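Local coordinates for protein D-alanyl-D-alanine carboxypeptidase (Streptococcus pneumoniae R6, PDB 1XP4) that probably removes the C-terminal D-alanine from peptidoglycan precursor peptides, as a penicillin-binding serine carboxypeptidase of the S11 family, at residues A[17-22]-A[246-251]; A[31-36]-A[168-173]. All blocks are in the same frame, centred on the assembly; numbering follows the deposited sequence.

Contact 1. Residues A[17-22]-A[246-251]; sequences AIAVEA and VITVVL
Ile18, Val20, Ile247 and Val249 lie on one face of this antiparallel strand pair, Ala17, Ala19, Glu21, Val246, Thr248 and Val250 on the other; neither strand carries an aromatic ring. Strands 17-21 and 246-251 run at 168° to each other, joined along their edges. Ile18 with Val249 and Val20 with Ile247 are hydrogen-bonded pairs, each closed by two backbone bonds, the longest being Ile18 N to Val249 O at 3.1 Å and the shortest, nearly straight, Ile247 N to Val20 O at 2.7 Å. Among the aliphatic side chains, Ile18 and Val249 stand side by side, with Ile18 CG2 3.9 Å from Val249 CB. Val20 and Ile247 cross at a slant: chi1 of -63° turns Val20 CG2 toward its neighbour, 3.8 Å from Ile247 CB. Beyond this pair Ala22 CB meets Ile247 CG1 at 4.0 Å. On the second face the side-chain carbons stand farther apart, Ala19 CB 4.5 Å from Val246 CG1. The pair forms the middle of the five-stranded antiparallel sheet of the beta-lactamase-like, penicillin-recognising domain, between strands 26-31 and 234-241. Helix 170-183 packs on the Ile18 and Val249 face, while helix 262-277 covers Ala19, Val246, Thr248 and Val250.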
loop_
_atom_site.group_PDB
_atom_site.type_symbol
_atom_site.label_atom_id
_atom_site.label_comp_id
_atom_site.label_asym_id
_atom_site.label_seq_id
_atom_site.Cartn_x
_atom_site.Cartn_y
_atom_site.Cartn_z
ATOM N N ALA A 17 12.097 9.037 -2.519
ATOM C CA ALA A 17 11.800 7.652 -2.202
ATOM C C ALA A 17 11.650 7.414 -0.710
ATOM O O ALA A 17 12.163 8.179 0.108
ATOM C CB ALA A 17 12.898 6.746 -2.766
ATOM N N ILE A 18 10.932 6.349 -0.372
ATOM C CA ILE A 18 10.735 5.957 1.016
ATOM C C ILE A 18 10.385 4.480 1.023
ATOM O O ILE A 18 9.730 3.981 0.106
ATOM C CB ILE A 18 9.586 6.737 1.699
ATOM C CG1 ILE A 18 9.616 6.476 3.209
ATOM C CG2 ILE A 18 8.236 6.298 1.129
ATOM C CD1 ILE A 18 8.640 7.320 4.008
ATOM N N ALA A 19 10.828 3.782 2.059
ATOM C CA ALA A 19 10.561 2.364 2.193
ATOM C C ALA A 19 10.016 2.111 3.590
ATOM O O ALA A 19 10.536 2.653 4.565
ATOM C CB ALA A 19 11.847 1.583 1.981
ATOM N N VAL A 20 8.971 1.300 3.699
ATOM C CA VAL A 20 8.409 1.001 5.017
ATOM C C VAL A 20 8.030 -0.459 5.182
ATOM O O VAL A 20 7.722 -1.143 4.208
ATOM C CB VAL A 20 7.153 1.850 5.320
ATOM C CG1 VAL A 20 7.527 3.306 5.358
ATOM C CG2 VAL A 20 6.075 1.597 4.280
ATOM N N GLU A 21 8.076 -0.938 6.421
ATOM C CA GLU A 21 7.694 -2.313 6.699
ATOM C C GLU A 21 6.180 -2.226 6.741
ATOM O O GLU A 21 5.617 -1.546 7.590
ATOM C CB GLU A 21 8.265 -2.762 8.039
ATOM C CG GLU A 21 8.066 -4.229 8.346
ATOM C CD GLU A 21 6.688 -4.524 8.882
ATOM O OE1 GLU A 21 6.282 -3.855 9.861
ATOM O OE2 GLU A 21 6.015 -5.427 8.334
ATOM N N ALA A 22 5.528 -2.894 5.799
ATOM C CA ALA A 22 4.073 -2.849 5.674
ATOM C C ALA A 22 3.277 -2.872 6.965
ATOM O O ALA A 22 2.542 -1.927 7.267
ATOM C CB ALA A 22 3.593 -3.968 4.771
ATOM N N VAL A 246 7.852 -5.385 2.678
ATOM C CA VAL A 246 8.331 -4.035 2.505
ATOM C C VAL A 246 7.563 -3.320 1.420
ATOM O O VAL A 246 7.299 -3.892 0.361
ATOM C CB VAL A 246 9.824 -4.029 2.107
ATOM C CG1 VAL A 246 10.281 -2.604 1.819
ATOM C CG2 VAL A 246 10.669 -4.654 3.211
ATOM N N ILE A 247 7.186 -2.076 1.696
ATOM C CA ILE A 247 6.505 -1.262 0.708
ATOM C C ILE A 247 7.545 -0.263 0.251
ATOM O O ILE A 247 8.184 0.403 1.058
ATOM C CB ILE A 247 5.299 -0.520 1.273
ATOM C CG1 ILE A 247 4.238 -1.527 1.721
ATOM C CG2 ILE A 247 4.731 0.404 0.196
ATOM C CD1 ILE A 247 2.913 -0.893 2.091
ATOM N N THR A 248 7.710 -0.186 -1.061
ATOM C CA THR A 248 8.699 0.671 -1.692
ATOM C C THR A 248 8.084 1.743 -2.582
ATOM O O THR A 248 7.187 1.467 -3.385
ATOM C CB THR A 248 9.671 -0.210 -2.523
ATOM O OG1 THR A 248 10.740 -0.646 -1.679
ATOM C CG2 THR A 248 10.231 0.540 -3.726
ATOM N N VAL A 249 8.573 2.968 -2.429
ATOM C CA VAL A 249 8.129 4.016 -3.308
ATOM C C VAL A 249 9.335 4.740 -3.889
ATOM O O VAL A 249 10.098 5.388 -3.218
ATOM C CB VAL A 249 7.291 4.948 -2.458
ATOM C CG1 VAL A 249 6.694 6.028 -3.320
ATOM C CG2 VAL A 249 6.173 4.169 -1.775
ATOM N N VAL A 250 9.567 4.543 -5.197
ATOM C CA VAL A 250 10.642 5.239 -5.895
ATOM C C VAL A 250 9.992 6.197 -6.931
ATOM O O VAL A 250 9.478 5.755 -7.937
ATOM C CB VAL A 250 11.471 4.158 -6.632
ATOM C CG1 VAL A 250 12.238 4.750 -7.825
ATOM C CG2 VAL A 250 12.465 3.452 -5.735
ATOM N N LEU A 251 10.003 7.545 -6.693
ATOM C CA LEU A 251 9.371 8.413 -7.729
ATOM C C LEU A 251 10.168 9.626 -8.175
ATOM O O LEU A 251 9.711 10.757 -8.077
ATOM C CB LEU A 251 8.026 9.000 -7.297
ATOM C CG LEU A 251 7.544 8.652 -5.908
ATOM C CD1 LEU A 251 7.292 9.891 -5.066
ATOM C CD2 LEU A 251 6.208 7.947 -5.979
#

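Contact 2. Residues A[31-36]-A[168-173]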
loop_
_atom_site.group_PDB
_atom_site.type_symbol
_atom_site.label_atom_id
_atom_site.label_comp_id
_atom_site.label_asym_id
_atom_site.label_seq_id
_atom_site.Cartn_x
_atom_site.Cartn_y
_atom_site.Cartn_z
ATOM N N LYS A 31 14.348 9.595 1.321
ATOM C CA LYS A 31 15.109 10.607 0.600
ATOM C C LYS A 31 14.112 11.596 0.017
ATOM O O LYS A 31 13.417 11.278 -0.948
ATOM C CB LYS A 31 15.931 9.983 -0.527
ATOM C CG LYS A 31 16.598 11.020 -1.405
ATOM C CD LYS A 31 17.420 10.391 -2.502
ATOM C CE LYS A 31 17.872 11.448 -3.494
ATOM N NZ LYS A 31 18.744 10.883 -4.564
ATOM N N ASP A 32 14.043 12.788 0.603
ATOM C CA ASP A 32 13.113 13.820 0.151
ATOM C C ASP A 32 11.743 13.148 -0.012
ATOM O O ASP A 32 11.136 13.175 -1.086
ATOM C CB ASP A 32 13.594 14.403 -1.180
ATOM C CG ASP A 32 13.107 15.826 -1.411
ATOM O OD1 ASP A 32 12.400 16.372 -0.537
ATOM O OD2 ASP A 32 13.437 16.412 -2.467
ATOM N N ALA A 33 11.267 12.544 1.072
ATOM C CA ALA A 33 9.996 11.824 1.067
ATOM C C ALA A 33 8.767 12.630 1.457
ATOM O O ALA A 33 7.667 12.086 1.463
ATOM C CB ALA A 33 10.096 10.586 1.971
ATOM N N THR A 34 8.935 13.913 1.766
ATOM C CA THR A 34 7.796 14.739 2.167
ATOM C C THR A 34 7.326 15.787 1.156
ATOM O O THR A 34 6.218 16.308 1.271
ATOM C CB THR A 34 8.082 15.456 3.483
ATOM O OG1 THR A 34 9.375 16.061 3.421
ATOM C CG2 THR A 34 8.038 14.486 4.636
ATOM N N GLN A 35 8.148 16.103 0.168
ATOM C CA GLN A 35 7.748 17.096 -0.821
ATOM C C GLN A 35 6.746 16.514 -1.815
ATOM O O GLN A 35 7.063 15.579 -2.543
ATOM C CB GLN A 35 8.969 17.603 -1.584
ATOM C CG GLN A 35 8.666 18.718 -2.564
ATOM C CD GLN A 35 9.696 18.799 -3.676
ATOM O OE1 GLN A 35 9.566 19.605 -4.602
ATOM N NE2 GLN A 35 10.726 17.958 -3.594
ATOM N N PRO A 36 5.517 17.051 -1.855
ATOM C CA PRO A 36 4.554 16.501 -2.814
ATOM C C PRO A 36 5.100 16.648 -4.231
ATOM O O PRO A 36 5.682 17.671 -4.570
ATOM C CB PRO A 36 3.312 17.356 -2.584
ATOM C CG PRO A 36 3.405 17.697 -1.118
ATOM C CD PRO A 36 4.874 18.042 -0.971
ATOM N N LEU A 168 1.513 13.828 -4.776
ATOM C CA LEU A 168 1.585 13.188 -3.467
ATOM C C LEU A 168 3.048 12.994 -3.123
ATOM O O LEU A 168 3.882 12.835 -4.017
ATOM C CB LEU A 168 0.900 11.820 -3.465
ATOM C CG LEU A 168 -0.588 11.764 -3.117
ATOM C CD1 LEU A 168 -1.437 11.865 -4.366
ATOM C CD2 LEU A 168 -0.876 10.452 -2.416
ATOM N N SER A 169 3.373 13.012 -1.836
ATOM C CA SER A 169 4.758 12.803 -1.433
ATOM C C SER A 169 4.989 11.291 -1.353
ATOM O O SER A 169 4.026 10.523 -1.289
ATOM C CB SER A 169 5.030 13.465 -0.077
ATOM O OG SER A 169 4.402 12.772 0.987
ATOM N N ALA A 170 6.247 10.857 -1.379
ATOM C CA ALA A 170 6.531 9.428 -1.300
ATOM C C ALA A 170 5.954 8.919 0.021
ATOM O O ALA A 170 5.426 7.805 0.100
ATOM C CB ALA A 170 8.034 9.179 -1.366
ATOM N N TYR A 171 6.051 9.758 1.050
ATOM C CA TYR A 171 5.521 9.449 2.379
ATOM C C TYR A 171 4.022 9.190 2.231
ATOM O O TYR A 171 3.504 8.162 2.683
ATOM C CB TYR A 171 5.738 10.646 3.307
ATOM C CG TYR A 171 5.254 10.472 4.728
ATOM C CD1 TYR A 171 6.077 9.900 5.698
ATOM C CD2 TYR A 171 3.992 10.930 5.120
ATOM C CE1 TYR A 171 5.662 9.794 7.027
ATOM C CE2 TYR A 171 3.570 10.827 6.443
ATOM C CZ TYR A 171 4.411 10.260 7.390
ATOM O OH TYR A 171 4.017 10.171 8.707
ATOM N N ASP A 172 3.332 10.138 1.598
ATOM C CA ASP A 172 1.904 10.016 1.365
ATOM C C ASP A 172 1.589 8.726 0.612
ATOM O O ASP A 172 0.674 7.987 0.988
ATOM C CB ASP A 172 1.388 11.208 0.560
ATOM C CG ASP A 172 1.396 12.494 1.356
ATOM O OD1 ASP A 172 1.124 12.437 2.572
ATOM O OD2 ASP A 172 1.654 13.565 0.765
ATOM N N VAL A 173 2.349 8.454 -0.448
ATOM C CA VAL A 173 2.134 7.246 -1.238
ATOM C C VAL A 173 2.271 5.998 -0.377
ATOM O O VAL A 173 1.458 5.077 -0.481
ATOM C CB VAL A 173 3.120 7.163 -2.409
ATOM C CG1 VAL A 173 2.864 5.915 -3.210
ATOM C CG2 VAL A 173 2.959 8.378 -3.303
HETATM O O HOH W 1 8.063 13.235 -1.819
#
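Ala33 of an irregular loop meets Ala170 at the start of a helix, their CA atoms 4.8 Å apart, and the touching parts, 33-36 and 168-171, run nearly antiparallel, at 161°. The loop 31-36 has no regular structure; the other segment enters helix 170-183. Ala33 O takes the N-H of Tyr171 at 2.9 Å, so that an amide of the first helical turn is satisfied from the loop. A water gives the loop a second hold: it accepts from Ala170 N at 3.0 Å and donates to the carbonyls of Asp32 and Gln35. Ser169 is the N-cap, and with Asp172 it forms a capping box. Asp172 N donates to Ser169 OG at 2.9 Å, and Ser169 N returns a bond to Asp172 OD2 at 3.2 Å, reaching the carboxylate oxygen from its anti side. With chi1 at 72°, OG lies between the serine's own backbone N and carbonyl carbon, where it can receive the Asp172 amide. The cap lies beside the loop: Ser169 CB is 3.4 Å from both Ala33 O and Thr34 O. Methyl packing is slight: Ala33 CB meets Ala170 CB at 4.2 Å. Pro36 CA lies over the Leu168-Ser169 peptide; just beyond, a backbone hydrogen bond links Leu168 to Val37, the start of strand 37-38. From the helix, the Tyr171 ring leads away from the loop, its CG anti to the backbone N (chi1 -179°), and its hydroxyl makes a weak hydrogen bond to Tyr361 O. Pro36 also touches Asp138, whose carboxylate comes close to that of Asp172.

How the contacts relate
From the N terminus, the chain first lays down strand 17-21, turns back through strand 26-31 and enters the loop 31-36. Contact 2 closes a loop of 131 residues when segment 168-173 returns to it at the start of helix 170-183. Contact 1 closes the larger loop of 223 residues, when strand 244-253 comes back beside strand 17-21, so contact 2 is nested inside it. The two meet directly: Ala17 O probably bonds to Lys31 N, Ile18 CG2 packs on Ala170 O, and Val249 CG1 meets Val173 CG1. Together they join the middle of the five-stranded sheet to its edge strand 26-31 and to the helix on one face.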